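Local coordinates for protein intracellular serine protease (Bacillus licheniformis, PDB 4ZOQ) that probably acts as a subtilisin-like serine endopeptidase of the S8 family, a lanthipeptide protease that cuts peptide bonds sequence-specifically, at residues B[171-183]-B[211-223]. Numbering follows the deposited sequence.
Sequences SSAGNKGVNLDEM and ISPYSNQGREIEF
The backbones of N179 and Q217 form a single bridge: Q217 N donates to V178 O, and Q217 O takes the short bond from L180 N (2.6 Å), nearly straight at 170°. Earlier in both segments, G174 O accepts from N216 N, and Y214 O receives a weak bond from G177 N.

N216 fills the bend of 173-178. Its ND2 donates a hydrogen bond to A173 O at 2.8 Å, the acceptor lying close to the amide plane, and is also hydrogen-bonded to Y141. On the other side of the amide, OD1 faces backbone N-H groups, with weak bonds from K176 N (3.1 Å) and V178 N. V178 CG2 lies beside OD1, and L180 crosses the amide side chain at about a right angle, its CD2 by ND2 and CG. Glycine suits position 174, where a CB would run into N216 ND2. N175 and Y214 point the same way, side by side, with amide and ring planes 46° apart and N175 CG 3.7 Å from Y214 CD1; N175 OD1 is hydrogen-bonded to T275, and Y214 OH to S204.

At the far end D181, in the first turn of helix 180-187, meets the start of the G218-I221 turn. With CG beside the backbone N (chi1 -60°), anti to the carbonyl carbon, the carboxylate reaches R219: OD2 takes R219 N on the syn side at 2.8 Å, and OD1 pairs with R219 NH1 at 3.1 Å, the carboxylate stacked over one guanidinium face. Water 3 links OD1 to E220 N. With an alanine here, R219 N and the guanidinium would probably lose their carboxylate partner, and the G218-I221 turn would be less firmly held. L180 CD1 lies 3.3 Å from E220 OE2, which is hydrogen-bonded to S194 and S201.

The loop after strand 168-172 packs here on the loop that leads into strand 221-226 of the subtilisin-like sheet. N175 sits about 6 Å, side chain to side chain, from the predicted catalytic S276, consistent with the oxyanion-hole asparagine of subtilases.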
loop_
_atom_site.group_PDB
_atom_site.type_symbol
_atom_site.label_atom_id
_atom_site.label_comp_id
_atom_site.label_asym_id
_atom_site.label_seq_id
_atom_site.Cartn_x
_atom_site.Cartn_y
_atom_site.Cartn_z
ATOM N N SER B 171 0.435 4.816 -0.936
ATOM C CA SER B 171 -0.859 4.262 -1.303
ATOM C C SER B 171 -1.077 4.269 -2.815
ATOM O O SER B 171 -0.647 5.182 -3.497
ATOM C CB SER B 171 -1.967 5.077 -0.626
ATOM O OG SER B 171 -3.146 4.319 -0.552
ATOM N N SER B 172 -1.786 3.278 -3.328
ATOM C CA SER B 172 -2.111 3.254 -4.750
ATOM C C SER B 172 -3.187 4.284 -5.086
ATOM O O SER B 172 -4.130 4.493 -4.310
ATOM C CB SER B 172 -2.539 1.857 -5.177
ATOM O OG SER B 172 -3.556 1.382 -4.330
ATOM N N ALA B 173 -3.013 4.967 -6.214
ATOM C CA ALA B 173 -3.904 6.059 -6.572
ATOM C C ALA B 173 -5.239 5.553 -7.102
ATOM O O ALA B 173 -6.213 6.275 -7.123
ATOM C CB ALA B 173 -3.244 6.956 -7.584
ATOM N N GLY B 174 -5.284 4.309 -7.536
ATOM C CA GLY B 174 -6.524 3.753 -8.030
ATOM C C GLY B 174 -6.544 3.596 -9.532
ATOM O O GLY B 174 -5.841 4.315 -10.254
ATOM N N ASN B 175 -7.373 2.660 -9.996
ATOM C CA ASN B 175 -7.364 2.218 -11.387
ATOM C C ASN B 175 -8.616 2.587 -12.195
ATOM O O ASN B 175 -8.984 1.861 -13.134
ATOM C CB ASN B 175 -7.149 0.695 -11.482
ATOM C CG ASN B 175 -5.809 0.241 -10.909
ATOM O OD1 ASN B 175 -5.026 1.044 -10.402
ATOM N ND2 ASN B 175 -5.491 -1.039 -11.100
ATOM N N LYS B 176 -9.296 3.676 -11.840
ATOM C CA LYS B 176 -10.515 4.030 -12.589
ATOM C C LYS B 176 -10.282 4.910 -13.819
ATOM O O LYS B 176 -11.220 5.214 -14.518
ATOM C CB LYS B 176 -11.536 4.753 -11.704
ATOM C CG LYS B 176 -12.426 3.871 -10.843
ATOM C CD LYS B 176 -13.525 4.765 -10.271
ATOM C CE LYS B 176 -14.668 3.990 -9.603
ATOM N NZ LYS B 176 -15.671 4.955 -9.014
ATOM N N GLY B 177 -9.048 5.345 -14.057
ATOM C CA GLY B 177 -8.746 6.165 -15.200
ATOM C C GLY B 177 -9.472 7.497 -15.156
ATOM O O GLY B 177 -9.702 8.110 -16.202
ATOM N N VAL B 178 -9.826 7.951 -13.956
ATOM C CA VAL B 178 -10.524 9.232 -13.783
ATOM C C VAL B 178 -9.605 10.271 -13.125
ATOM O O VAL B 178 -8.614 9.912 -12.453
ATOM C CB VAL B 178 -11.825 9.083 -12.909
ATOM C CG1 VAL B 178 -12.670 7.935 -13.411
ATOM C CG2 VAL B 178 -11.486 8.805 -11.465
ATOM N N ASN B 179 -9.964 11.546 -13.273
ATOM C CA ASN B 179 -9.308 12.642 -12.570
ATOM C C ASN B 179 -9.930 12.752 -11.196
ATOM O O ASN B 179 -11.133 12.939 -11.084
ATOM C CB ASN B 179 -9.464 13.964 -13.340
ATOM C CG ASN B 179 -8.746 15.136 -12.665
ATOM O OD1 ASN B 179 -9.228 15.697 -11.676
ATOM N ND2 ASN B 179 -7.594 15.515 -13.207
ATOM N N LEU B 180 -9.132 12.612 -10.146
ATOM C CA LEU B 180 -9.722 12.511 -8.812
ATOM C C LEU B 180 -10.313 13.853 -8.347
ATOM O O LEU B 180 -11.292 13.874 -7.602
ATOM C CB LEU B 180 -8.692 11.973 -7.797
ATOM C CG LEU B 180 -8.338 10.507 -8.064
ATOM C CD1 LEU B 180 -7.152 10.023 -7.228
ATOM C CD2 LEU B 180 -9.551 9.625 -7.831
ATOM N N ASP B 181 -9.775 14.958 -8.849
ATOM C CA ASP B 181 -10.323 16.276 -8.524
ATOM C C ASP B 181 -11.705 16.469 -9.183
ATOM O O ASP B 181 -12.646 16.940 -8.541
ATOM C CB ASP B 181 -9.344 17.374 -8.946
ATOM C CG ASP B 181 -7.987 17.246 -8.239
ATOM O OD1 ASP B 181 -8.000 17.044 -6.998
ATOM O OD2 ASP B 181 -6.917 17.347 -8.907
ATOM N N GLU B 182 -11.841 16.066 -10.446
ATOM C CA GLU B 182 -13.147 16.084 -11.097
ATOM C C GLU B 182 -14.114 15.113 -10.431
ATOM O O GLU B 182 -15.312 15.370 -10.381
ATOM C CB GLU B 182 -13.015 15.752 -12.582
ATOM C CG GLU B 182 -12.247 16.803 -13.360
ATOM C CD GLU B 182 -11.881 16.343 -14.765
ATOM O OE1 GLU B 182 -12.705 15.638 -15.409
ATOM O OE2 GLU B 182 -10.754 16.675 -15.225
ATOM N N MET B 183 -13.599 14.006 -9.905
ATOM C CA MET B 183 -14.456 13.045 -9.227
ATOM C C MET B 183 -15.025 13.670 -7.956
ATOM O O MET B 183 -16.160 13.401 -7.561
ATOM C CB MET B 183 -13.697 11.756 -8.893
ATOM C CG MET B 183 -14.598 10.697 -8.287
ATOM S SD MET B 183 -13.775 9.176 -7.841
ATOM C CE MET B 183 -12.826 9.738 -6.429
ATOM N N ILE B 211 1.620 7.540 -19.104
ATOM C CA ILE B 211 0.843 7.107 -17.954
ATOM C C ILE B 211 0.063 5.870 -18.372
ATOM O O ILE B 211 -0.348 5.762 -19.530
ATOM C CB ILE B 211 -0.128 8.214 -17.444
ATOM C CG1 ILE B 211 -0.550 7.932 -15.986
ATOM C CG2 ILE B 211 -1.359 8.355 -18.384
ATOM C CD1 ILE B 211 0.563 8.217 -14.965
ATOM N N SER B 212 -0.114 4.926 -17.448
ATOM C CA SER B 212 -1.001 3.792 -17.696
ATOM C C SER B 212 -2.391 4.387 -17.838
ATOM O O SER B 212 -2.744 5.289 -17.082
ATOM C CB SER B 212 -0.957 2.770 -16.563
ATOM O OG SER B 212 0.352 2.220 -16.372
ATOM N N PRO B 213 -3.162 3.920 -18.820
ATOM C CA PRO B 213 -4.502 4.474 -19.090
ATOM C C PRO B 213 -5.453 4.404 -17.896
ATOM O O PRO B 213 -6.331 5.252 -17.764
ATOM C CB PRO B 213 -5.028 3.599 -20.242
ATOM C CG PRO B 213 -3.783 3.018 -20.897
ATOM C CD PRO B 213 -2.764 2.882 -19.794
ATOM N N TYR B 214 -5.297 3.394 -17.053
ATOM C CA TYR B 214 -6.190 3.198 -15.915
ATOM C C TYR B 214 -5.796 4.081 -14.739
ATOM O O TYR B 214 -6.536 4.240 -13.785
ATOM C CB TYR B 214 -6.186 1.737 -15.491
ATOM C CG TYR B 214 -4.802 1.246 -15.154
ATOM C CD1 TYR B 214 -4.228 1.551 -13.937
ATOM C CD2 TYR B 214 -4.062 0.455 -16.054
ATOM C CE1 TYR B 214 -2.953 1.139 -13.612
ATOM C CE2 TYR B 214 -2.769 0.004 -15.721
ATOM C CZ TYR B 214 -2.229 0.365 -14.483
ATOM O OH TYR B 214 -0.973 -0.017 -14.078
ATOM N N SER B 215 -4.608 4.643 -14.794
ATOM C CA SER B 215 -4.090 5.308 -13.609
ATOM C C SER B 215 -4.877 6.591 -13.248
ATOM O O SER B 215 -4.986 7.506 -14.047
ATOM C CB SER B 215 -2.616 5.607 -13.821
ATOM O OG SER B 215 -2.007 6.039 -12.637
ATOM N N ASN B 216 -5.438 6.628 -12.047
ATOM C CA ASN B 216 -6.100 7.824 -11.544
ATOM C C ASN B 216 -5.133 9.000 -11.516
ATOM O O ASN B 216 -3.949 8.832 -11.205
ATOM C CB ASN B 216 -6.681 7.590 -10.123
ATOM C CG ASN B 216 -7.975 6.780 -10.134
ATOM O OD1 ASN B 216 -8.637 6.639 -11.164
ATOM N ND2 ASN B 216 -8.342 6.259 -8.983
ATOM N N GLN B 217 -5.663 10.182 -11.816
ATOM C CA GLN B 217 -4.885 11.407 -11.924
ATOM C C GLN B 217 -5.474 12.421 -10.976
ATOM O O GLN B 217 -6.626 12.292 -10.588
ATOM C CB GLN B 217 -4.917 11.927 -13.375
ATOM C CG GLN B 217 -4.425 10.884 -14.371
ATOM C CD GLN B 217 -4.405 11.358 -15.829
ATOM O OE1 GLN B 217 -4.671 12.517 -16.125
ATOM N NE2 GLN B 217 -4.037 10.456 -16.738
ATOM N N GLY B 218 -4.712 13.463 -10.658
ATOM C CA GLY B 218 -5.182 14.507 -9.764
ATOM C C GLY B 218 -4.047 15.176 -9.022
ATOM O O GLY B 218 -2.913 14.713 -9.080
ATOM N N ARG B 219 -4.356 16.255 -8.307
ATOM C CA ARG B 219 -3.350 17.001 -7.578
ATOM C C ARG B 219 -2.719 16.166 -6.469
ATOM O O ARG B 219 -1.630 16.490 -6.018
ATOM C CB ARG B 219 -3.954 18.284 -7.002
ATOM C CG ARG B 219 -4.499 19.208 -8.080
ATOM C CD ARG B 219 -5.003 20.537 -7.536
ATOM N NE ARG B 219 -6.072 21.028 -8.391
ATOM C CZ ARG B 219 -7.357 20.766 -8.218
ATOM N NH1 ARG B 219 -7.772 20.110 -7.148
ATOM N NH2 ARG B 219 -8.241 21.235 -9.080
ATOM N N GLU B 220 -3.430 15.129 -6.018
ATOM C CA GLU B 220 -2.950 14.245 -4.954
ATOM C C GLU B 220 -1.825 13.319 -5.398
ATOM O O GLU B 220 -1.060 12.883 -4.553
ATOM C CB GLU B 220 -4.091 13.389 -4.378
ATOM C CG GLU B 220 -4.521 12.238 -5.264
ATOM C CD GLU B 220 -5.527 11.310 -4.586
ATOM O OE1 GLU B 220 -6.601 11.813 -4.159
ATOM O OE2 GLU B 220 -5.248 10.083 -4.483
ATOM N N ILE B 221 -1.726 13.025 -6.699
ATOM C CA ILE B 221 -0.679 12.137 -7.201
ATOM C C ILE B 221 0.685 12.748 -6.886
ATOM O O ILE B 221 0.925 13.916 -7.228
ATOM C CB ILE B 221 -0.731 11.941 -8.698
ATOM C CG1 ILE B 221 -2.122 11.546 -9.196
ATOM C CG2 ILE B 221 0.358 10.932 -9.122
ATOM C CD1 ILE B 221 -2.597 10.215 -8.771
ATOM N N GLU B 222 1.561 11.995 -6.224
ATOM C CA GLU B 222 2.881 12.515 -5.892
ATOM C C GLU B 222 3.980 11.881 -6.690
ATOM O O GLU B 222 4.982 12.534 -7.010
ATOM C CB GLU B 222 3.217 12.327 -4.415
ATOM C CG GLU B 222 2.474 13.272 -3.540
ATOM C CD GLU B 222 3.128 13.432 -2.209
ATOM O OE1 GLU B 222 4.340 13.739 -2.206
ATOM O OE2 GLU B 222 2.448 13.217 -1.182
ATOM N N PHE B 223 3.807 10.593 -6.966
ATOM C CA PHE B 223 4.789 9.856 -7.721
ATOM C C PHE B 223 4.113 8.855 -8.629
ATOM O O PHE B 223 2.940 8.538 -8.508
ATOM C CB PHE B 223 5.756 9.097 -6.836
ATOM C CG PHE B 223 6.569 9.947 -5.935
ATOM C CD1 PHE B 223 7.636 10.683 -6.429
ATOM C CD2 PHE B 223 6.309 9.958 -4.562
ATOM C CE1 PHE B 223 8.403 11.441 -5.589
ATOM C CE2 PHE B 223 7.075 10.710 -3.714
ATOM C CZ PHE B 223 8.129 11.464 -4.221
HETATM O O HOH W 1 -8.896 7.021 -19.079
HETATM O O HOH W 2 -6.586 14.800 -15.735
HETATM O O HOH W 3 -6.333 14.860 -6.261
#